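4-methyl-5(B-hydroxyethyl)-thiazole monophosphate biosynthesis enzyme (Vibrio cholerae O1 biovar El Tor, PDB 3OT1) is of unknown function but belongs to the DJ-1/PfpI family and possibly acts in thiazole monophosphate biosynthesis. Local coordinates at residues I12-A17 with A74-G79; G19-E24 with G52-W57. One frame throughout, in Å; residues are numbered along the deposited sequence.

Contact 1. Residues I12-A17 with A74-G79; sequences ILVPVA and ALALPG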
loop_
_atom_site.group_PDB
_atom_site.type_symbol
_atom_site.label_atom_id
_atom_site.label_comp_id
_atom_site.label_asym_id
_atom_site.label_seq_id
_atom_site.Cartn_x
_atom_site.Cartn_y
_atom_site.Cartn_z
ATOM N N ILE A 12 -8.289 -16.321 -1.484
ATOM C CA ILE A 12 -7.517 -15.851 -0.331
ATOM C C ILE A 12 -8.446 -15.136 0.651
ATOM O O ILE A 12 -9.239 -14.272 0.265
ATOM C CB ILE A 12 -6.434 -14.822 -0.762
ATOM C CG1 ILE A 12 -5.685 -15.268 -2.030
ATOM C CG2 ILE A 12 -5.492 -14.560 0.417
ATOM C CD1 ILE A 12 -4.863 -16.526 -1.837
ATOM N N LEU A 13 -8.289 -15.464 1.927
ATOM C CA LEU A 13 -9.007 -14.789 2.997
ATOM C C LEU A 13 -8.073 -13.794 3.676
ATOM O O LEU A 13 -6.982 -14.185 4.108
ATOM C CB LEU A 13 -9.520 -15.792 4.025
ATOM C CG LEU A 13 -10.270 -15.208 5.222
ATOM C CD1 LEU A 13 -11.468 -14.387 4.804
ATOM C CD2 LEU A 13 -10.703 -16.346 6.166
ATOM N N VAL A 14 -8.486 -12.520 3.744
ATOM C CA VAL A 14 -7.718 -11.454 4.378
ATOM C C VAL A 14 -8.566 -10.842 5.496
ATOM O O VAL A 14 -9.423 -9.979 5.263
ATOM C CB VAL A 14 -7.305 -10.361 3.375
ATOM C CG1 VAL A 14 -6.463 -9.288 4.068
ATOM C CG2 VAL A 14 -6.530 -10.965 2.223
ATOM N N PRO A 15 -8.350 -11.285 6.742
ATOM C CA PRO A 15 -9.045 -10.664 7.864
ATOM C C PRO A 15 -8.547 -9.241 8.090
ATOM O O PRO A 15 -7.377 -8.944 7.870
ATOM C CB PRO A 15 -8.644 -11.542 9.040
ATOM C CG PRO A 15 -8.276 -12.839 8.394
ATOM C CD PRO A 15 -7.556 -12.436 7.173
ATOM N N VAL A 16 -9.465 -8.384 8.525
ATOM C CA VAL A 16 -9.147 -7.014 8.899
ATOM C C VAL A 16 -9.831 -6.686 10.210
ATOM O O VAL A 16 -10.897 -7.222 10.523
ATOM C CB VAL A 16 -9.590 -6.019 7.798
ATOM C CG1 VAL A 16 -8.768 -6.251 6.547
ATOM C CG2 VAL A 16 -11.083 -6.084 7.506
ATOM N N ALA A 17 -9.219 -5.797 10.970
ATOM C CA ALA A 17 -9.763 -5.368 12.259
ATOM C C ALA A 17 -9.522 -3.889 12.440
ATOM O O ALA A 17 -8.715 -3.268 11.760
ATOM C CB ALA A 17 -9.074 -6.134 13.420
ATOM N N ALA A 74 -5.743 -19.994 1.038
ATOM C CA ALA A 74 -4.721 -19.406 1.883
ATOM C C ALA A 74 -5.315 -18.296 2.716
ATOM O O ALA A 74 -6.344 -17.714 2.379
ATOM C CB ALA A 74 -3.554 -18.886 1.047
ATOM N N LEU A 75 -4.626 -18.036 3.826
ATOM C CA LEU A 75 -4.997 -17.027 4.808
ATOM C C LEU A 75 -3.859 -16.013 4.870
ATOM O O LEU A 75 -2.717 -16.406 5.052
ATOM C CB LEU A 75 -5.182 -17.707 6.177
ATOM C CG LEU A 75 -5.551 -16.810 7.348
ATOM C CD1 LEU A 75 -6.923 -16.149 7.180
ATOM C CD2 LEU A 75 -5.470 -17.583 8.651
ATOM N N ALA A 76 -4.169 -14.718 4.728
ATOM C CA ALA A 76 -3.168 -13.663 4.792
ATOM C C ALA A 76 -3.560 -12.642 5.855
ATOM O O ALA A 76 -4.646 -12.041 5.777
ATOM C CB ALA A 76 -3.016 -12.977 3.458
ATOM N N LEU A 77 -2.690 -12.482 6.846
ATOM C CA LEU A 77 -2.970 -11.660 8.006
ATOM C C LEU A 77 -2.135 -10.384 7.969
ATOM O O LEU A 77 -0.912 -10.421 8.103
ATOM C CB LEU A 77 -2.636 -12.427 9.285
ATOM C CG LEU A 77 -3.351 -13.773 9.481
ATOM C CD1 LEU A 77 -2.888 -14.386 10.806
ATOM C CD2 LEU A 77 -4.846 -13.608 9.492
ATOM N N PRO A 78 -2.801 -9.223 7.799
ATOM C CA PRO A 78 -2.102 -7.948 7.931
ATOM C C PRO A 78 -1.583 -7.723 9.349
ATOM O O PRO A 78 -2.035 -8.385 10.288
ATOM C CB PRO A 78 -3.186 -6.920 7.573
ATOM C CG PRO A 78 -4.217 -7.709 6.762
ATOM C CD PRO A 78 -4.218 -9.059 7.415
ATOM N N GLY A 79 -0.695 -6.757 9.478
ATOM C CA GLY A 79 -0.193 -6.322 10.771
ATOM C C GLY A 79 -0.877 -5.067 11.255
ATOM O O GLY A 79 -2.085 -4.892 11.092
#
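Ile12-Leu13 and Ala74-Leu75 pair as parallel neighbours in the central sheet of this DJ-1/PfpI alpha/beta fold. Two backbone bonds join them: Leu13 N to Ala74 O (3.0 Å) and Ala76 N to Leu13 O (2.9 Å), both nearly straight. Around these, the CA-H groups of Ile12 and Val14 approach Ala74 O and Ala76 O.

Apolar groups fill both faces. Leu13 and Leu75 run side by side in the same direction, with Leu13 CD2 3.9 Å from Leu75 CD1. In each, CG stands anti to the backbone N (chi1 179° in both), and this shared torsion sends the two chains off the same face of the sheet alongside each other. Pro15 crosses Leu75 at about a right angle, and its CG also meets Leu77 CD2 at 3.7 Å. On the face of Ile12 and Ala74, CD1 of Ile12 lies against CB of Ala74, and Val14 CG1 packs on Pro78 CG (3.8 Å).

Helices close over each face: Leu32, Ile28 and Thr25 of helix 22-34 over Ile12, Ala76 and Pro78, and Phe87, Leu93 and Phe100 of helices 81-88 and 91-102 over the leucines and Pro15.

Farther along, prolines interrupt the backbone bonding. Pro15 has no N-H to offer Ala76 O and brings its CD to 3.3 Å instead; likewise Pro78 CD faces Pro15 O at 3.2 Å, and that buried oxygen has no hydrogen-bond partner.

Contact 2. Residues G19-E24 with G52-W57; sequences GSEEME and GSRGVW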
loop_
_atom_site.group_PDB
_atom_site.type_symbol
_atom_site.label_atom_id
_atom_site.label_comp_id
_atom_site.label_asym_id
_atom_site.label_seq_id
_atom_site.Cartn_x
_atom_site.Cartn_y
_atom_site.Cartn_z
ATOM N N GLY A 19 -7.682 -1.059 13.645
ATOM C CA GLY A 19 -6.276 -0.968 13.915
ATOM C C GLY A 19 -5.373 -1.738 12.991
ATOM O O GLY A 19 -4.149 -1.675 13.152
ATOM N N SER A 20 -5.927 -2.478 12.037
ATOM C CA SER A 20 -5.097 -3.111 11.036
ATOM C C SER A 20 -4.328 -2.069 10.234
ATOM O O SER A 20 -4.817 -0.961 9.989
ATOM C CB SER A 20 -5.918 -3.976 10.080
ATOM O OG SER A 20 -6.460 -5.121 10.727
ATOM N N GLU A 21 -3.124 -2.436 9.839
ATOM C CA GLU A 21 -2.258 -1.567 9.035
ATOM C C GLU A 21 -2.833 -1.544 7.617
ATOM O O GLU A 21 -2.848 -2.570 6.915
ATOM C CB GLU A 21 -0.818 -2.032 9.077
ATOM C CG GLU A 21 0.205 -0.896 9.112
ATOM C CD GLU A 21 0.128 0.009 7.937
ATOM O OE1 GLU A 21 0.464 1.206 8.098
ATOM O OE2 GLU A 21 -0.266 -0.451 6.851
ATOM N N GLU A 22 -3.378 -0.397 7.242
ATOM C CA GLU A 22 -4.155 -0.314 6.016
ATOM C C GLU A 22 -3.320 -0.429 4.760
ATOM O O GLU A 22 -3.803 -0.987 3.777
ATOM C CB GLU A 22 -5.008 0.964 5.962
ATOM C CG GLU A 22 -4.272 2.257 6.281
ATOM C CD GLU A 22 -4.364 2.591 7.763
ATOM O OE1 GLU A 22 -3.642 1.948 8.538
ATOM O OE2 GLU A 22 -5.159 3.466 8.140
HETATM N N MSE A 23 -2.095 0.105 4.728
HETATM C CA MSE A 23 -1.298 -0.052 3.506
HETATM C C MSE A 23 -0.862 -1.505 3.365
HETATM O O MSE A 23 -0.843 -2.029 2.255
HETATM C CB MSE A 23 -0.140 0.936 3.362
HETATM C CG MSE A 23 1.154 0.568 4.007
HETATM SE SE MSE A 23 2.467 1.964 3.697
HETATM C CE MSE A 23 3.854 1.111 2.603
ATOM N N GLU A 24 -0.513 -2.164 4.464
ATOM C CA GLU A 24 -0.216 -3.587 4.351
ATOM C C GLU A 24 -1.408 -4.353 3.789
ATOM O O GLU A 24 -1.283 -5.189 2.908
ATOM C CB GLU A 24 0.175 -4.155 5.715
ATOM C CG GLU A 24 1.467 -3.587 6.265
ATOM C CD GLU A 24 1.776 -3.989 7.692
ATOM O OE1 GLU A 24 1.115 -4.870 8.260
ATOM O OE2 GLU A 24 2.732 -3.362 8.257
ATOM N N GLY A 52 -8.686 1.512 9.911
ATOM C CA GLY A 52 -7.295 1.171 9.967
ATOM C C GLY A 52 -6.506 2.031 10.936
ATOM O O GLY A 52 -6.984 3.036 11.464
ATOM N N SER A 53 -5.273 1.601 11.162
ATOM C CA SER A 53 -4.384 2.231 12.126
ATOM C C SER A 53 -4.137 3.713 11.901
ATOM O O SER A 53 -3.878 4.426 12.862
ATOM C CB SER A 53 -3.058 1.462 12.124
ATOM O OG SER A 53 -2.370 1.536 10.879
ATOM N N ARG A 54 -4.169 4.148 10.651
ATOM C CA ARG A 54 -3.949 5.551 10.274
ATOM C C ARG A 54 -5.223 6.210 9.759
ATOM O O ARG A 54 -5.182 7.199 9.035
ATOM C CB ARG A 54 -2.793 5.687 9.277
ATOM C CG ARG A 54 -1.398 5.723 9.911
ATOM C CD ARG A 54 -0.997 4.391 10.501
ATOM N NE ARG A 54 0.276 4.448 11.191
ATOM C CZ ARG A 54 0.849 3.394 11.748
ATOM N NH1 ARG A 54 0.304 2.197 11.604
ATOM N NH2 ARG A 54 1.969 3.529 12.426
ATOM N N GLY A 55 -6.355 5.647 10.132
ATOM C CA GLY A 55 -7.639 6.277 9.913
ATOM C C GLY A 55 -8.365 5.829 8.659
ATOM O O GLY A 55 -9.516 6.212 8.472
ATOM N N VAL A 56 -7.722 5.047 7.799
ATOM C CA VAL A 56 -8.324 4.671 6.531
ATOM C C VAL A 56 -9.374 3.590 6.781
ATOM O O VAL A 56 -9.067 2.550 7.386
ATOM C CB VAL A 56 -7.248 4.188 5.531
ATOM C CG1 VAL A 56 -7.896 3.653 4.250
ATOM C CG2 VAL A 56 -6.285 5.322 5.214
ATOM N N TRP A 57 -10.596 3.805 6.296
ATOM C CA TRP A 57 -11.660 2.817 6.455
ATOM C C TRP A 57 -11.453 1.647 5.517
ATOM O O TRP A 57 -11.271 1.835 4.323
ATOM C CB TRP A 57 -13.030 3.469 6.239
ATOM C CG TRP A 57 -13.389 4.368 7.375
ATOM C CD1 TRP A 57 -13.184 5.713 7.472
ATOM C CD2 TRP A 57 -13.940 3.960 8.628
ATOM N NE1 TRP A 57 -13.603 6.165 8.697
ATOM C CE2 TRP A 57 -14.061 5.104 9.433
ATOM C CE3 TRP A 57 -14.341 2.730 9.152
ATOM C CZ2 TRP A 57 -14.614 5.055 10.735
ATOM C CZ3 TRP A 57 -14.865 2.677 10.440
ATOM C CH2 TRP A 57 -14.993 3.830 11.221
#
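Glu22, in the first turn of helix 22-34, reaches into the type I beta turn Gly52-Gly55 and grips it through both carboxylate oxygens. Three hydrogen bonds carry the grip: Ser53 OG donates to Glu22 OE1 (2.7 Å), Arg54 N to OE2 (2.8 Å, on the syn side), and Val56 N to OE2 (3.0 Å). Arg54 N also makes a weak bond to OE1. A fold at chi2 (-92°) turns the carboxylate onto these donors. Beside it, Ser53 N bonds to Ser20 O at 2.9 Å, from above the carbonyl plane.

Apolar contact is slight: the methylene CG of Glu22 rests on Val56 CB at 3.6 Å.

Charge is spread more loosely. Arg54 NH1 donates to Ser53 OG, while Glu21 OE1 lies 3.6 Å from Arg54 NH1, a long salt bridge well out of the guanidinium plane. That oxygen has a stronger partner in a basic side chain of another chain. Glu21 OE2 instead N-caps helix 22-34, accepting from Glu24 N at 2.9 Å.

With a hydroxyl and two backbone N-H groups donating to it, the Glu22 carboxylate has both oxygens engaged and ties the hairpin turn to the start of the helix.

Contact 1 is fully buried sheet core; contact 2 lies farther out, partly exposed and within reach of another chain. Their chemistry follows: backbone bonds and apolar packing inside, a carboxylate accepting from backbone N-H groups and a serine hydroxyl nearer the surface. The loop closed by contact 1 encloses contact 2, and strand 11-16 is followed, after a short loop, by helix 22-34, whose flank packs on contact 1 and whose start belongs to contact 2. Gly79 joins the two, its N meeting Glu24 OE1 and its O meeting Glu21 N, each at 2.9 Å. Glu24 also touches Cys111, a glutamate-cysteine pairing consistent with the active-site arrangement of DJ-1 relatives.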